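Local coordinates for rieske iron-sulfur protein soxF (Sulfolobus acidocaldarius, PDB 1JM1) that carries a [2Fe-2S] cluster and probably passes electrons along the archaeal respiratory chain as part of a quinol oxidase, at residues 167-178 with 181-191; 72-83 with 149-157. All blocks are in the same frame, centred on the assembly; numbering follows the deposited sequence.

Interaction 1: 167-178 with 181-191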
loop_
_atom_site.group_PDB
_atom_site.type_symbol
_atom_site.label_atom_id
_atom_site.label_comp_id
_atom_site.label_asym_id
_atom_site.label_seq_id
_atom_site.Cartn_x
_atom_site.Cartn_y
_atom_site.Cartn_z
ATOM N N THR A 167 -2.402 7.768 5.901
ATOM C CA THR A 167 -3.005 7.215 4.696
ATOM C C THR A 167 -3.708 8.328 3.965
ATOM O O THR A 167 -4.065 9.345 4.562
ATOM C CB THR A 167 -3.969 6.041 4.960
ATOM O OG1 THR A 167 -5.150 6.513 5.610
ATOM C CG2 THR A 167 -3.322 4.968 5.820
ATOM N N ASN A 168 -3.951 8.138 2.670
ATOM C CA ASN A 168 -4.668 9.137 1.894
ATOM C C ASN A 168 -6.171 8.964 1.943
ATOM O O ASN A 168 -6.912 9.830 1.453
ATOM C CB ASN A 168 -4.212 9.197 0.441
ATOM C CG ASN A 168 -4.534 7.943 -0.359
ATOM O OD1 ASN A 168 -4.882 6.899 0.235
ATOM N ND2 ASN A 168 -4.387 8.016 -1.667
ATOM N N ALA A 169 -6.672 7.872 2.546
ATOM C CA ALA A 169 -8.084 7.511 2.514
ATOM C C ALA A 169 -8.352 6.515 3.578
ATOM O O ALA A 169 -7.433 5.768 4.026
ATOM C CB ALA A 169 -8.406 6.921 1.152
ATOM N N PRO A 170 -9.605 6.360 3.985
ATOM C CA PRO A 170 -9.996 5.239 4.864
ATOM C C PRO A 170 -9.859 3.915 4.137
ATOM O O PRO A 170 -10.119 3.795 2.929
ATOM C CB PRO A 170 -11.490 5.527 5.141
ATOM C CG PRO A 170 -11.940 6.319 3.927
ATOM C CD PRO A 170 -10.768 7.190 3.595
ATOM N N TYR A 171 -9.508 2.899 4.900
ATOM C CA TYR A 171 -9.545 1.515 4.434
ATOM C C TYR A 171 -10.999 1.067 4.255
ATOM O O TYR A 171 -11.958 1.774 4.625
ATOM C CB TYR A 171 -8.844 0.630 5.461
ATOM C CG TYR A 171 -7.387 0.930 5.714
ATOM C CD1 TYR A 171 -6.823 0.590 6.931
ATOM C CD2 TYR A 171 -6.550 1.518 4.777
ATOM C CE1 TYR A 171 -5.502 0.819 7.203
ATOM C CE2 TYR A 171 -5.204 1.753 5.053
ATOM C CZ TYR A 171 -4.678 1.407 6.264
ATOM O OH TYR A 171 -3.354 1.660 6.489
ATOM N N PHE A 172 -11.168 -0.111 3.678
ATOM C CA PHE A 172 -12.472 -0.730 3.540
ATOM C C PHE A 172 -13.249 -0.679 4.836
ATOM O O PHE A 172 -12.754 -1.026 5.900
ATOM C CB PHE A 172 -12.239 -2.191 3.118
ATOM C CG PHE A 172 -13.529 -2.993 3.024
ATOM C CD1 PHE A 172 -14.447 -2.760 2.008
ATOM C CD2 PHE A 172 -13.796 -3.977 3.976
ATOM C CE1 PHE A 172 -15.633 -3.489 1.927
ATOM C CE2 PHE A 172 -14.991 -4.736 3.882
ATOM C CZ PHE A 172 -15.861 -4.458 2.885
ATOM N N SER A 173 -14.530 -0.334 4.724
ATOM C CA SER A 173 -15.450 -0.346 5.872
ATOM C C SER A 173 -16.097 -1.717 5.960
ATOM O O SER A 173 -16.897 -2.099 5.113
ATOM C CB SER A 173 -16.565 0.688 5.679
ATOM O OG SER A 173 -16.085 2.017 5.790
ATOM N N ALA A 174 -15.747 -2.417 7.024
ATOM C CA ALA A 174 -16.293 -3.757 7.298
ATOM C C ALA A 174 -17.467 -3.615 8.259
ATOM O O ALA A 174 -18.577 -3.380 7.805
ATOM C CB ALA A 174 -15.154 -4.646 7.785
ATOM N N GLY A 175 -17.257 -3.748 9.562
ATOM C CA GLY A 175 -18.312 -3.583 10.513
ATOM C C GLY A 175 -18.445 -2.139 10.996
ATOM O O GLY A 175 -19.476 -1.785 11.531
ATOM N N ILE A 176 -17.417 -1.354 11.022
ATOM C CA ILE A 176 -17.351 -0.014 11.507
ATOM C C ILE A 176 -17.163 0.904 10.279
ATOM O O ILE A 176 -16.216 0.718 9.513
ATOM C CB ILE A 176 -16.169 0.227 12.459
ATOM C CG1 ILE A 176 -16.243 -0.733 13.654
ATOM C CG2 ILE A 176 -16.080 1.676 12.917
ATOM C CD1 ILE A 176 -17.402 -0.431 14.552
ATOM N N PRO A 177 -17.985 1.910 10.061
ATOM C CA PRO A 177 -17.770 2.827 8.947
ATOM C C PRO A 177 -16.458 3.583 9.155
ATOM O O PRO A 177 -16.162 4.089 10.228
ATOM C CB PRO A 177 -18.943 3.767 9.031
ATOM C CG PRO A 177 -19.835 3.207 9.996
ATOM C CD PRO A 177 -19.238 2.241 10.857
ATOM N N ARG A 178 -15.711 3.718 8.062
ATOM C CA ARG A 178 -14.525 4.538 8.034
ATOM C C ARG A 178 -14.725 5.590 6.951
ATOM O O ARG A 178 -14.769 5.264 5.776
ATOM C CB ARG A 178 -13.271 3.692 7.767
ATOM C CG ARG A 178 -13.066 2.506 8.707
ATOM C CD ARG A 178 -11.820 1.742 8.293
ATOM N NE ARG A 178 -11.649 0.439 8.925
ATOM C CZ ARG A 178 -11.072 0.142 10.081
ATOM N NH1 ARG A 178 -10.629 1.132 10.867
ATOM N NH2 ARG A 178 -10.943 -1.113 10.434
ATOM N N PRO A 181 -9.529 9.383 6.642
ATOM C CA PRO A 181 -8.325 8.564 6.857
ATOM C C PRO A 181 -8.139 8.153 8.321
ATOM O O PRO A 181 -7.792 7.025 8.613
ATOM C CB PRO A 181 -7.218 9.499 6.354
ATOM C CG PRO A 181 -7.914 10.342 5.298
ATOM C CD PRO A 181 -9.263 10.613 5.896
ATOM N N GLN A 182 -8.387 9.100 9.245
ATOM C CA GLN A 182 -8.168 8.838 10.667
ATOM C C GLN A 182 -9.097 7.804 11.237
ATOM O O GLN A 182 -8.781 7.212 12.281
ATOM C CB GLN A 182 -8.264 10.155 11.476
ATOM C CG GLN A 182 -7.102 11.132 11.213
ATOM C CD GLN A 182 -7.344 12.038 10.010
ATOM O OE1 GLN A 182 -8.295 11.927 9.265
ATOM N NE2 GLN A 182 -6.430 13.004 9.870
ATOM N N ASP A 183 -10.204 7.480 10.548
ATOM C CA ASP A 183 -11.027 6.341 10.956
ATOM C C ASP A 183 -10.277 5.017 10.818
ATOM O O ASP A 183 -10.770 4.000 11.318
ATOM C CB ASP A 183 -12.346 6.352 10.231
ATOM C CG ASP A 183 -13.298 7.422 10.724
ATOM O OD1 ASP A 183 -13.067 7.985 11.845
ATOM O OD2 ASP A 183 -14.254 7.662 9.973
ATOM N N ASN A 184 -9.133 4.992 10.177
ATOM C CA ASN A 184 -8.278 3.805 10.192
ATOM C C ASN A 184 -7.731 3.524 11.587
ATOM O O ASN A 184 -7.279 2.403 11.837
ATOM C CB ASN A 184 -7.168 3.931 9.181
ATOM C CG ASN A 184 -7.694 3.903 7.778
ATOM O OD1 ASN A 184 -8.774 3.361 7.535
ATOM N ND2 ASN A 184 -6.928 4.429 6.819
ATOM N N LEU A 185 -7.803 4.487 12.477
ATOM C CA LEU A 185 -7.396 4.281 13.876
ATOM C C LEU A 185 -8.461 3.606 14.692
ATOM O O LEU A 185 -8.207 3.284 15.862
ATOM C CB LEU A 185 -7.000 5.642 14.495
ATOM C CG LEU A 185 -5.815 6.341 13.789
ATOM C CD1 LEU A 185 -5.749 7.800 14.236
ATOM C CD2 LEU A 185 -4.520 5.615 14.066
ATOM N N LEU A 186 -9.664 3.415 14.170
ATOM C CA LEU A 186 -10.709 2.702 14.882
ATOM C C LEU A 186 -10.489 1.187 14.809
ATOM O O LEU A 186 -10.161 0.653 13.744
ATOM C CB LEU A 186 -12.067 3.031 14.287
ATOM C CG LEU A 186 -12.443 4.525 14.357
ATOM C CD1 LEU A 186 -13.735 4.713 13.590
ATOM C CD2 LEU A 186 -12.596 5.021 15.800
ATOM N N TYR A 187 -10.699 0.521 15.907
ATOM C CA TYR A 187 -10.636 -0.941 16.002
ATOM C C TYR A 187 -11.953 -1.517 15.563
ATOM O O TYR A 187 -13.018 -1.306 16.118
ATOM C CB TYR A 187 -10.355 -1.316 17.470
ATOM C CG TYR A 187 -10.347 -2.832 17.657
ATOM C CD1 TYR A 187 -9.355 -3.671 17.155
ATOM C CD2 TYR A 187 -11.372 -3.394 18.371
ATOM C CE1 TYR A 187 -9.360 -5.030 17.340
ATOM C CE2 TYR A 187 -11.421 -4.773 18.570
ATOM C CZ TYR A 187 -10.418 -5.502 18.022
ATOM O OH TYR A 187 -10.500 -6.856 18.291
ATOM N N ASP A 188 -11.897 -2.379 14.553
ATOM C CA ASP A 188 -13.021 -3.153 14.037
ATOM C C ASP A 188 -12.682 -4.606 14.171
ATOM O O ASP A 188 -11.799 -5.088 13.462
ATOM C CB ASP A 188 -13.244 -2.822 12.578
ATOM C CG ASP A 188 -14.486 -3.502 12.009
ATOM O OD1 ASP A 188 -15.050 -4.388 12.672
ATOM O OD2 ASP A 188 -14.840 -3.150 10.838
ATOM N N PRO A 189 -13.357 -5.355 15.018
ATOM C CA PRO A 189 -13.088 -6.766 15.155
ATOM C C PRO A 189 -13.251 -7.546 13.853
ATOM O O PRO A 189 -12.699 -8.636 13.772
ATOM C CB PRO A 189 -14.111 -7.246 16.191
ATOM C CG PRO A 189 -14.666 -6.076 16.770
ATOM C CD PRO A 189 -14.438 -4.930 15.927
ATOM N N ARG A 190 -14.000 -7.065 12.884
ATOM C CA ARG A 190 -14.110 -7.769 11.617
ATOM C C ARG A 190 -12.797 -7.796 10.835
ATOM O O ARG A 190 -12.627 -8.617 9.927
ATOM C CB ARG A 190 -15.212 -7.246 10.767
ATOM C CG ARG A 190 -16.593 -7.343 11.363
ATOM C CD ARG A 190 -17.664 -7.198 10.280
ATOM N NE ARG A 190 -18.976 -7.136 10.935
ATOM C CZ ARG A 190 -20.079 -6.870 10.258
ATOM N NH1 ARG A 190 -20.047 -6.724 8.935
ATOM N NH2 ARG A 190 -21.208 -6.763 10.899
ATOM N N TYR A 191 -11.844 -6.900 11.183
ATOM C CA TYR A 191 -10.528 -6.921 10.568
ATOM C C TYR A 191 -9.723 -8.036 11.224
ATOM O O TYR A 191 -8.993 -7.839 12.201
ATOM C CB TYR A 191 -9.828 -5.565 10.719
ATOM C CG TYR A 191 -10.043 -4.657 9.520
ATOM C CD1 TYR A 191 -11.299 -4.261 9.073
ATOM C CD2 TYR A 191 -8.934 -4.194 8.793
ATOM C CE1 TYR A 191 -11.434 -3.422 7.960
ATOM C CE2 TYR A 191 -9.065 -3.387 7.691
ATOM C CZ TYR A 191 -10.321 -3.004 7.270
ATOM O OH TYR A 191 -10.383 -2.194 6.170
HETATM O O HOH W 1 -14.193 -1.181 9.117
HETATM O O HOH W 2 -9.574 -1.919 12.818
#
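The Asn184 amide lies almost flat on one face of the Tyr171 ring, the planes 18° apart and ND2 over the ring centre. Arg178 points NH2 onto one face of the Tyr191 ring while its guanidinium stands steeply, 75° from the ring plane, a cation-pi contact with CZ 4.4 Å from the centroid. In the plane of that ring, Tyr191 OH donates to a lone pair of Phe172 O at 2.7 Å. At the guanidinium edge, Arg178 NH1 donates to Asp183 O (2.9 Å) and Leu186 O (3.0 Å).

Asn184 suits its place because its amide both donates and accepts: OD1 takes Tyr171 N along a nearly straight bond of 2.8 Å, and ND2 gives to Ala169 O. Asp188 extends CG anti to its backbone N (chi1 -175°), bringing OD2 to two amides: Gly175 N on its syn lone pair (2.8 Å) and Ile176 N above the carboxylate plane. A leucine in place of Arg178 would probably leave the Asp183 and Leu186 carbonyls without their common donor and the Tyr191 face without its cation. Polar side chains thus fix backbone groups of one long loop between strands 161-167 and 202-203, whose Phe172 approaches Leu97 of the cluster pocket.

Interaction 2: 72-83 with 149-157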
loop_
_atom_site.group_PDB
_atom_site.type_symbol
_atom_site.label_atom_id
_atom_site.label_comp_id
_atom_site.label_asym_id
_atom_site.label_seq_id
_atom_site.Cartn_x
_atom_site.Cartn_y
_atom_site.Cartn_z
ATOM N N LEU A 72 -4.241 15.684 5.194
ATOM C CA LEU A 72 -4.108 14.463 4.381
ATOM C C LEU A 72 -4.836 14.597 3.051
ATOM O O LEU A 72 -4.374 14.051 2.052
ATOM C CB LEU A 72 -4.558 13.228 5.167
ATOM C CG LEU A 72 -3.683 12.868 6.320
ATOM C CD1 LEU A 72 -4.290 11.755 7.155
ATOM C CD2 LEU A 72 -2.297 12.379 5.804
ATOM N N GLY A 73 -5.955 15.304 3.036
ATOM C CA GLY A 73 -6.682 15.537 1.813
ATOM C C GLY A 73 -6.036 16.539 0.876
ATOM O O GLY A 73 -6.459 16.671 -0.272
ATOM N N GLN A 74 -5.032 17.270 1.350
ATOM C CA GLN A 74 -4.360 18.272 0.537
ATOM C C GLN A 74 -3.138 17.721 -0.162
ATOM O O GLN A 74 -2.510 18.403 -0.974
ATOM C CB GLN A 74 -4.020 19.486 1.391
ATOM C CG GLN A 74 -3.573 20.673 0.569
ATOM C CD GLN A 74 -3.541 21.961 1.358
ATOM O OE1 GLN A 74 -3.464 21.897 2.619
ATOM N NE2 GLN A 74 -3.538 23.093 0.674
ATOM N N ILE A 75 -2.752 16.487 0.118
ATOM C CA ILE A 75 -1.590 15.877 -0.554
ATOM C C ILE A 75 -1.981 15.681 -2.027
ATOM O O ILE A 75 -2.978 15.048 -2.352
ATOM C CB ILE A 75 -1.225 14.550 0.113
ATOM C CG1 ILE A 75 -0.734 14.800 1.541
ATOM C CG2 ILE A 75 -0.204 13.806 -0.710
ATOM C CD1 ILE A 75 -0.569 13.512 2.353
ATOM N N GLN A 76 -1.165 16.273 -2.938
ATOM C CA GLN A 76 -1.454 16.138 -4.358
ATOM C C GLN A 76 -0.826 14.924 -4.982
ATOM O O GLN A 76 -1.412 14.331 -5.920
ATOM C CB GLN A 76 -0.968 17.398 -5.136
ATOM C CG GLN A 76 -1.784 18.600 -4.764
ATOM C CD GLN A 76 -1.226 19.831 -5.467
ATOM O OE1 GLN A 76 -1.453 19.978 -6.680
ATOM N NE2 GLN A 76 -0.547 20.628 -4.717
ATOM N N THR A 77 0.364 14.560 -4.545
ATOM C CA THR A 77 1.130 13.455 -5.075
ATOM C C THR A 77 1.837 12.773 -3.938
ATOM O O THR A 77 2.047 13.345 -2.873
ATOM C CB THR A 77 2.147 13.853 -6.123
ATOM O OG1 THR A 77 3.219 14.535 -5.426
ATOM C CG2 THR A 77 1.557 14.747 -7.238
ATOM N N ILE A 78 2.153 11.510 -4.162
ATOM C CA ILE A 78 2.890 10.673 -3.221
ATOM C C ILE A 78 4.273 10.444 -3.803
ATOM O O ILE A 78 4.398 9.878 -4.901
ATOM C CB ILE A 78 2.170 9.351 -2.969
ATOM C CG1 ILE A 78 0.752 9.540 -2.466
ATOM C CG2 ILE A 78 3.008 8.473 -1.996
ATOM C CD1 ILE A 78 0.601 10.244 -1.306
ATOM N N LYS A 79 5.281 10.890 -3.089
ATOM C CA LYS A 79 6.660 10.659 -3.549
ATOM C C LYS A 79 7.141 9.327 -3.043
ATOM O O LYS A 79 6.941 8.946 -1.880
ATOM C CB LYS A 79 7.593 11.788 -3.028
ATOM C CG LYS A 79 7.262 13.163 -3.788
ATOM C CD LYS A 79 8.267 14.210 -3.628
ATOM C CE LYS A 79 7.973 15.441 -4.493
ATOM N NZ LYS A 79 6.526 15.747 -4.400
ATOM N N GLY A 80 7.828 8.583 -3.901
ATOM C CA GLY A 80 8.488 7.377 -3.492
ATOM C C GLY A 80 9.626 7.715 -2.535
ATOM O O GLY A 80 10.256 8.779 -2.655
ATOM N N VAL A 81 9.926 6.806 -1.620
ATOM C CA VAL A 81 10.918 7.086 -0.605
ATOM C C VAL A 81 12.150 6.179 -0.726
ATOM O O VAL A 81 12.170 5.179 -1.463
ATOM C CB VAL A 81 10.318 7.015 0.830
ATOM C CG1 VAL A 81 9.125 7.955 0.936
ATOM C CG2 VAL A 81 9.972 5.590 1.234
ATOM N N GLY A 82 13.167 6.574 0.038
ATOM C CA GLY A 82 14.445 5.917 0.065
ATOM C C GLY A 82 15.385 6.493 -0.947
ATOM O O GLY A 82 15.033 7.389 -1.733
ATOM N N PRO A 83 16.625 5.986 -0.996
ATOM C CA PRO A 83 17.666 6.611 -1.853
ATOM C C PRO A 83 17.345 6.558 -3.332
ATOM O O PRO A 83 17.920 7.372 -4.047
ATOM C CB PRO A 83 18.935 5.794 -1.530
ATOM C CG PRO A 83 18.633 5.140 -0.260
ATOM C CD PRO A 83 17.184 4.926 -0.141
ATOM N N PRO A 149 -6.358 2.555 -1.048
ATOM C CA PRO A 149 -5.655 3.534 -0.223
ATOM C C PRO A 149 -4.145 3.351 -0.220
ATOM O O PRO A 149 -3.623 2.224 -0.196
ATOM C CB PRO A 149 -6.273 3.319 1.164
ATOM C CG PRO A 149 -7.670 2.843 0.840
ATOM C CD PRO A 149 -7.463 1.909 -0.355
ATOM N N ILE A 150 -3.467 4.485 -0.216
ATOM C CA ILE A 150 -2.024 4.607 -0.108
ATOM C C ILE A 150 -1.647 4.867 1.344
ATOM O O ILE A 150 -2.267 5.683 2.021
ATOM C CB ILE A 150 -1.490 5.742 -1.023
ATOM C CG1 ILE A 150 -1.759 5.381 -2.475
ATOM C CG2 ILE A 150 -0.025 6.036 -0.767
ATOM C CD1 ILE A 150 -1.554 6.548 -3.449
ATOM N N VAL A 151 -0.595 4.186 1.793
ATOM C CA VAL A 151 0.036 4.443 3.069
ATOM C C VAL A 151 1.195 5.416 2.800
ATOM O O VAL A 151 2.117 5.116 2.034
ATOM C CB VAL A 151 0.532 3.149 3.715
ATOM C CG1 VAL A 151 1.253 3.476 5.043
ATOM C CG2 VAL A 151 -0.622 2.188 3.943
ATOM N N ILE A 152 1.105 6.579 3.419
ATOM C CA ILE A 152 2.122 7.632 3.253
ATOM C C ILE A 152 3.350 7.222 4.062
ATOM O O ILE A 152 3.230 6.836 5.228
ATOM C CB ILE A 152 1.548 8.980 3.663
ATOM C CG1 ILE A 152 0.251 9.254 2.889
ATOM C CG2 ILE A 152 2.614 10.070 3.480
ATOM C CD1 ILE A 152 -0.525 10.340 3.618
ATOM N N LEU A 153 4.522 7.288 3.417
ATOM C CA LEU A 153 5.773 6.922 4.007
ATOM C C LEU A 153 6.669 8.113 4.191
ATOM O O LEU A 153 6.596 9.105 3.465
ATOM C CB LEU A 153 6.486 5.895 3.106
ATOM C CG LEU A 153 5.732 4.614 2.788
ATOM C CD1 LEU A 153 6.562 3.758 1.826
ATOM C CD2 LEU A 153 5.385 3.832 4.063
ATOM N N ASP A 154 7.589 7.978 5.136
ATOM C CA ASP A 154 8.656 8.946 5.403
ATOM C C ASP A 154 9.947 8.140 5.593
ATOM O O ASP A 154 10.022 7.272 6.485
ATOM C CB ASP A 154 8.334 9.776 6.613
ATOM C CG ASP A 154 9.329 10.870 6.916
ATOM O OD1 ASP A 154 10.056 11.275 6.010
ATOM O OD2 ASP A 154 9.291 11.418 8.036
ATOM N N TYR A 155 10.993 8.465 4.892
ATOM C CA TYR A 155 12.298 7.848 5.014
ATOM C C TYR A 155 13.201 8.792 5.826
ATOM O O TYR A 155 13.370 9.950 5.479
ATOM C CB TYR A 155 12.862 7.600 3.596
ATOM C CG TYR A 155 14.290 7.159 3.551
ATOM C CD1 TYR A 155 14.686 5.842 3.874
ATOM C CD2 TYR A 155 15.275 8.014 3.137
ATOM C CE1 TYR A 155 16.014 5.449 3.780
ATOM C CE2 TYR A 155 16.591 7.626 3.069
ATOM C CZ TYR A 155 16.972 6.377 3.434
ATOM O OH TYR A 155 18.290 5.938 3.434
ATOM N N ASP A 156 13.775 8.250 6.869
ATOM C CA ASP A 156 14.718 8.975 7.719
ATOM C C ASP A 156 16.110 8.814 7.077
ATOM O O ASP A 156 16.706 7.737 7.143
ATOM C CB ASP A 156 14.693 8.434 9.143
ATOM C CG ASP A 156 15.567 9.205 10.087
ATOM O OD1 ASP A 156 16.517 9.858 9.655
ATOM O OD2 ASP A 156 15.318 9.181 11.308
ATOM N N SER A 157 16.595 9.861 6.466
ATOM C CA SER A 157 17.855 9.787 5.744
ATOM C C SER A 157 19.058 9.583 6.715
ATOM O O SER A 157 20.091 9.199 6.244
ATOM C CB SER A 157 18.124 11.150 5.092
ATOM O OG SER A 157 18.183 12.295 5.975
HETATM O O HOH W 3 6.714 10.409 0.555
HETATM O O HOH W 4 5.046 8.746 0.949
#
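Segments 72-83 and 149-157 run in the same direction, their CA atoms closing from 7.2 Å at Ile78 and Ile152 to 5.7 Å at Gly82 and Tyr155. No hydrogen bond joins them directly, and they belong to different antiparallel sheets of the Rieske fold: strand 77-79 pairs with 59-61, whereas 151-155 is an outer strand of the three-stranded sheet completed by 161-167 and 13-17. Between the backbones, one water takes Leu153 N and gives a weak bond to Lys79 O; a second lies 2.8 Å from Lys79 O, also near Leu153 O.

What joins the two is apolar packing, which explains the run of branched aliphatic residues. Ile78 and Ile150 lie antiparallel, flank to flank, with Ile78 CG1 3.9 Å from Ile150 CD1. Ile152 reaches for Leu72 and Ile75 with its CD1, meeting the CD1 of Ile75 tip to tip; these contacts are modelled very tight, but Ile152 has a second conformer, so the closeness is doubtful. Val81 lies nearly perpendicular to Leu153 and sets CG2 3.9 Å from Leu153 CD1. Its CG1 faces the Leu153 carbonyl, while its CB rests against the CB of Tyr155. Strand 87-91 adds to this packing: Phe90 touches Ile150, and Ile87 and Ala89 touch Leu153.

Gly82 has phi 90° and psi 178°, at which a side chain would jam against the preceding carbonyl oxygen. With CG of Tyr155 anti to its backbone N (chi1 171°), the ring is turned with one face against this bare piece of chain. Pro83 crosses the far end of the ring, its CG 3.8 Å from Tyr155 OH, and Gly82 CA sits over the ring centre in a CH-pi contact, 3.7 Å from the centroid.

How the interactions relate
The two contacts follow one another along the chain and meet where strand gives way to loop. Strand 161-167, which pairs with strand 151-155 of interaction 2, runs straight into the first segment of interaction 1, and Asn168 OD1 probably hydrogen-bonds Ile150 N at 2.8 Å; Pro170 O also packs on Pro149. Both are only partly buried, but their chemistry differs. Interaction 2, away from the cluster, joins elements of separate sheets through aliphatic and aromatic packing, its backbones having their strand partners elsewhere. Interaction 1, farther from the chain centre, lacks strands across it, so side-chain amide, carboxylate and guanidinium groups take up the backbone's polar atoms instead.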